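PDB 3FKJ: putative phosphosugar isomerases, which probably binds a phosphosugar or related carbohydrate derivative through its SIS (sugar isomerase) fold and may act as an isomerase, although its substrate is not established. Local coordinates for residues L162-L167 / D177-A182; I294-L299 / Y311-L316. All coordinates share one frame; numbering follows the deposited sequence.

Interaction 1 of 2, residues L162-L167 / D177-A182; sequences LALEIL and DELVSA
Leu164 reaches across from the helix 155-170 and meets two neighbouring side chains of the helix 176-184, Leu179 and Val180. One methyl does the touching on the Leu164 side: CD2 lies 3.9 Å from Val180 CG2 and 4.2 Å from Leu179 CD2. With CG of Leu164 turned anti to its backbone N (chi1 171°), the isobutyl group reaches toward the helix 176-184, while the backbones stay apart, Leu164 CA and Leu179 CA being 8.3 Å from each other.

The two partners are met in different ways. Leu179 points at the opposing helix as Leu164 does, and the two leucines slide past one another in opposite directions, touching through their CD2 methyls. Val180 leaves its helix at the flank of the contact and crosses Leu164 at about a right angle. Its CG1 stands anti to the backbone N (chi1 163°), which leaves CG2, the branch beside that N, to meet the leucine.

The same residues carry the packing further. Leu179 also rests on Phe61 of the helix 56-65, Val180 on His24 of the helix 22-35, and Leu164 on Tyr173 in the linker between the two helices. The carboxylate of Glu165 is held by its own helix and by the start of the next, OE1 hydrogen-bonded to Gln169 NE2 and OE2 to Tyr176 OH.

These helices follow one another in the chain, and the short connection folds the second back over the first, which packs through Leu162 and Ile166 on Ile94 of the strand 91-97, in the five-stranded parallel sheet of the SIS domain. Between the two segments the contact consists entirely of methyl groups at van der Waals distance, burying just 122 Å², which implies association by shape and exclusion of water, without directional bonds to fix its register.

Interaction 2 of 2, residues I294-L299 / Y311-L316; sequences IDADKL and YFCGLL
Ala296 and Cys313 make the closest approach between the segment 294-299 and the start of the helix 313-331, with Ala296 CB 3.6 Å from Cys313 SG. The sulfur sits beside its own backbone N and anti to the carbonyl carbon (chi1 -75°), a rotation that brings it alongside the alanine methyl. Leu316, one helical turn further on, supplies the other apolar contacts through a single methyl: CD2 is 4.3 Å from Ala296 CB and also 4.3 Å from Leu299 CB. The same CD2 also approaches two backbone oxygens, Ala296 O at 4.0 Å and Leu299 O at 4.1 Å. Ala193 of the helix 186-196 adds to the packing around Leu316.

The segment 294-299 starts at the end of the strand 290-295, which is an edge strand, within this chain, of the four-stranded parallel sheet and runs beside the strand 263-268. Immediately past its C-terminal end the chain turns, and the helix 313-331 begins against that turn, an alpha/beta packing in keeping with the SIS fold.

Polar interactions hold the turn from within. Asp295 OD1 accepts a hydrogen bond from Asp297 N (3.1 Å), forming an Asx turn; the donor comes from above the carboxylate plane, 66° out of it, and the bond is bent to 141° at the hydrogen. OD1 also takes part in a salt bridge with Arg274, while OD2 has a long ion pair with Lys298 NZ at 3.8 Å. Leu299 N bonds to Ala296 O, tying together the two residues that receive the Leu316 methyl.

Interactions 1 and 2 lie in series along the chain, their centres about 17 Å apart, yet their segments touch. Phe312, just ahead of the helix 313-331, packs the CZ end of its ring against the segment 177-182: CZ is 3.6 Å from Ala182 CB and 3.8 Å from Leu179 O. The segment 177-182 thus touches both the helix 155-170 and the segment 311-316, on different flanks. Phe61 gives a second, indirect connection, packing on Leu179 of interaction 1 and stacking edge-to-face with Tyr311 of interaction 2. Interaction 1 lies beside the five-stranded sheet and interaction 2 at an edge of the four-stranded one, so Phe312 links the two halves; neither can be assigned to a ligand pocket.

Interaction 1 of 2, residues L162-L167 / D177-A182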
# COMPACT_ATOMS: atom_id res chain seq x y z
N LEU A 162 0.39 14.54 -14.94
CA LEU A 162 1.63 13.88 -15.38
C LEU A 162 1.35 12.47 -15.86
O LEU A 162 1.83 12.06 -16.92
CB LEU A 162 2.64 13.85 -14.22
CG LEU A 162 3.24 15.21 -13.89
CD1 LEU A 162 3.94 15.21 -12.48
CD2 LEU A 162 4.17 15.56 -14.99
N ALA A 163 0.54 11.73 -15.12
CA ALA A 163 0.07 10.41 -15.56
C ALA A 163 -0.60 10.44 -16.94
O ALA A 163 -0.27 9.60 -17.81
CB ALA A 163 -0.90 9.80 -14.55
N LEU A 164 -1.58 11.36 -17.11
CA LEU A 164 -2.27 11.55 -18.38
C LEU A 164 -1.28 11.72 -19.53
O LEU A 164 -1.40 11.08 -20.57
CB LEU A 164 -3.17 12.80 -18.33
CG LEU A 164 -3.82 13.28 -19.63
CD1 LEU A 164 -4.89 12.28 -20.03
CD2 LEU A 164 -4.36 14.74 -19.48
N GLU A 165 -0.30 12.60 -19.33
CA GLU A 165 0.71 12.90 -20.34
C GLU A 165 1.69 11.78 -20.62
O GLU A 165 2.03 11.55 -21.78
CB GLU A 165 1.45 14.20 -19.98
CG GLU A 165 0.58 15.43 -20.10
CD GLU A 165 0.10 15.68 -21.53
OE1 GLU A 165 0.81 15.33 -22.52
OE2 GLU A 165 -0.99 16.26 -21.67
N ILE A 166 2.09 11.05 -19.59
CA ILE A 166 2.94 9.88 -19.79
C ILE A 166 2.23 8.86 -20.67
O ILE A 166 2.81 8.34 -21.60
CB ILE A 166 3.45 9.27 -18.48
CG1 ILE A 166 4.40 10.26 -17.78
CG2 ILE A 166 4.16 7.91 -18.76
CD1 ILE A 166 4.63 9.98 -16.29
N LEU A 167 0.96 8.61 -20.40
CA LEU A 167 0.19 7.63 -21.11
C LEU A 167 -0.06 8.11 -22.50
O LEU A 167 0.15 7.37 -23.45
CB LEU A 167 -1.16 7.35 -20.41
CG LEU A 167 -2.13 6.38 -21.13
CD1 LEU A 167 -1.68 4.94 -21.11
CD2 LEU A 167 -3.57 6.52 -20.58
N ASP A 177 -8.95 14.18 -24.43
CA ASP A 177 -9.73 15.40 -24.49
C ASP A 177 -10.80 15.38 -23.41
O ASP A 177 -11.06 16.40 -22.78
CB ASP A 177 -10.38 15.57 -25.89
CG ASP A 177 -9.38 15.98 -26.99
OD1 ASP A 177 -8.24 16.39 -26.70
OD2 ASP A 177 -9.77 15.89 -28.17
N GLU A 178 -11.41 14.22 -23.19
CA GLU A 178 -12.45 14.09 -22.16
C GLU A 178 -11.93 14.39 -20.75
O GLU A 178 -12.62 15.01 -19.94
CB GLU A 178 -13.09 12.69 -22.17
CG GLU A 178 -14.53 12.66 -22.61
CD GLU A 178 -15.45 13.50 -21.71
OE1 GLU A 178 -15.94 14.54 -22.19
OE2 GLU A 178 -15.70 13.11 -20.54
N LEU A 179 -10.71 13.96 -20.47
CA LEU A 179 -10.14 14.12 -19.13
C LEU A 179 -9.66 15.57 -18.95
O LEU A 179 -9.81 16.14 -17.88
CB LEU A 179 -9.03 13.09 -18.88
CG LEU A 179 -8.59 12.80 -17.43
CD1 LEU A 179 -8.07 11.41 -17.32
CD2 LEU A 179 -7.55 13.78 -16.95
N VAL A 180 -9.13 16.17 -20.01
CA VAL A 180 -8.68 17.55 -20.00
C VAL A 180 -9.84 18.50 -19.77
O VAL A 180 -9.69 19.50 -19.06
CB VAL A 180 -7.96 17.92 -21.32
CG1 VAL A 180 -7.86 19.44 -21.48
CG2 VAL A 180 -6.56 17.27 -21.38
N SER A 181 -10.99 18.19 -20.35
CA SER A 181 -12.16 19.06 -20.17
C SER A 181 -12.85 18.71 -18.85
O SER A 181 -13.42 19.58 -18.23
CB SER A 181 -13.10 19.04 -21.40
OG SER A 181 -14.04 18.00 -21.33
N ALA A 182 -12.75 17.44 -18.41
CA ALA A 182 -13.17 17.07 -17.04
C ALA A 182 -12.40 17.91 -16.03
O ALA A 182 -12.98 18.48 -15.12
CB ALA A 182 -12.94 15.60 -16.77

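Interaction 2 of 2, residues I294-L299 / Y311-L316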
# COMPACT_ATOMS: atom_id res chain seq x y z
N ILE A 294 -18.94 9.54 2.82
CA ILE A 294 -18.70 10.67 1.91
C ILE A 294 -18.65 10.10 0.49
O ILE A 294 -17.71 9.40 0.14
CB ILE A 294 -17.41 11.42 2.27
CG1 ILE A 294 -17.49 11.89 3.75
CG2 ILE A 294 -17.22 12.59 1.31
CD1 ILE A 294 -16.24 12.53 4.30
N ASP A 295 -19.68 10.39 -0.30
CA ASP A 295 -19.87 9.75 -1.59
C ASP A 295 -19.50 10.68 -2.74
O ASP A 295 -20.16 11.72 -2.91
CB ASP A 295 -21.33 9.29 -1.74
CG ASP A 295 -21.58 8.49 -3.03
OD1 ASP A 295 -20.60 8.23 -3.80
OD2 ASP A 295 -22.75 8.10 -3.28
N ALA A 296 -18.49 10.30 -3.54
CA ALA A 296 -18.10 11.15 -4.68
C ALA A 296 -19.28 11.42 -5.64
O ALA A 296 -19.45 12.55 -6.10
CB ALA A 296 -16.93 10.54 -5.44
N ASP A 297 -20.07 10.39 -5.91
CA ASP A 297 -21.21 10.49 -6.84
C ASP A 297 -22.28 11.48 -6.42
O ASP A 297 -22.97 12.02 -7.27
CB ASP A 297 -21.86 9.12 -7.09
CG ASP A 297 -21.56 8.55 -8.48
OD1 ASP A 297 -21.20 9.34 -9.38
OD2 ASP A 297 -21.69 7.31 -8.68
N LYS A 298 -22.44 11.71 -5.12
CA LYS A 298 -23.39 12.70 -4.61
C LYS A 298 -22.81 14.10 -4.68
O LYS A 298 -23.55 15.07 -4.68
CB LYS A 298 -23.79 12.40 -3.15
CG LYS A 298 -25.09 11.63 -2.99
CD LYS A 298 -25.20 10.46 -3.95
CE LYS A 298 -26.39 9.57 -3.61
NZ LYS A 298 -26.39 8.32 -4.43
N LEU A 299 -21.50 14.21 -4.72
CA LEU A 299 -20.85 15.52 -4.69
C LEU A 299 -20.40 15.97 -6.08
O LEU A 299 -19.54 16.85 -6.19
CB LEU A 299 -19.68 15.50 -3.70
CG LEU A 299 -20.02 15.07 -2.27
CD1 LEU A 299 -18.73 14.82 -1.48
CD2 LEU A 299 -20.91 16.10 -1.60
N TYR A 311 -11.63 8.61 -12.22
CA TYR A 311 -10.23 8.95 -11.94
C TYR A 311 -10.02 10.21 -11.08
O TYR A 311 -8.92 10.43 -10.59
CB TYR A 311 -9.41 9.03 -13.24
CG TYR A 311 -9.30 7.69 -13.96
CD1 TYR A 311 -8.83 6.58 -13.30
CD2 TYR A 311 -9.69 7.54 -15.27
CE1 TYR A 311 -8.76 5.37 -13.90
CE2 TYR A 311 -9.60 6.31 -15.90
CZ TYR A 311 -9.15 5.22 -15.20
OH TYR A 311 -9.03 3.96 -15.77
N PHE A 312 -11.09 11.00 -10.85
CA PHE A 312 -11.00 12.24 -10.04
C PHE A 312 -11.54 12.07 -8.63
O PHE A 312 -11.55 13.05 -7.86
CB PHE A 312 -11.82 13.39 -10.68
CG PHE A 312 -11.31 13.82 -12.00
CD1 PHE A 312 -11.60 13.08 -13.14
CD2 PHE A 312 -10.50 14.95 -12.12
CE1 PHE A 312 -11.12 13.47 -14.39
CE2 PHE A 312 -10.00 15.33 -13.35
CZ PHE A 312 -10.31 14.58 -14.49
N CYS A 313 -12.04 10.87 -8.31
CA CYS A 313 -12.64 10.62 -6.99
C CYS A 313 -11.68 10.91 -5.84
O CYS A 313 -12.08 11.51 -4.87
CB CYS A 313 -13.17 9.19 -6.87
SG CYS A 313 -14.71 8.96 -7.78
N GLY A 314 -10.42 10.51 -5.96
CA GLY A 314 -9.46 10.73 -4.88
C GLY A 314 -9.21 12.22 -4.67
O GLY A 314 -9.22 12.71 -3.57
N LEU A 315 -8.98 12.92 -5.77
CA LEU A 315 -8.79 14.36 -5.76
C LEU A 315 -9.98 15.11 -5.16
O LEU A 315 -9.82 16.00 -4.34
CB LEU A 315 -8.57 14.86 -7.18
CG LEU A 315 -7.31 14.44 -7.92
CD1 LEU A 315 -7.33 15.09 -9.28
CD2 LEU A 315 -6.07 14.84 -7.15
N LEU A 316 -11.18 14.70 -5.52
CA LEU A 316 -12.35 15.32 -4.92
C LEU A 316 -12.44 15.08 -3.41
O LEU A 316 -12.76 16.01 -2.65
CB LEU A 316 -13.62 14.85 -5.63
CG LEU A 316 -14.96 15.41 -5.13
CD1 LEU A 316 -15.05 16.91 -5.33
CD2 LEU A 316 -16.08 14.71 -5.87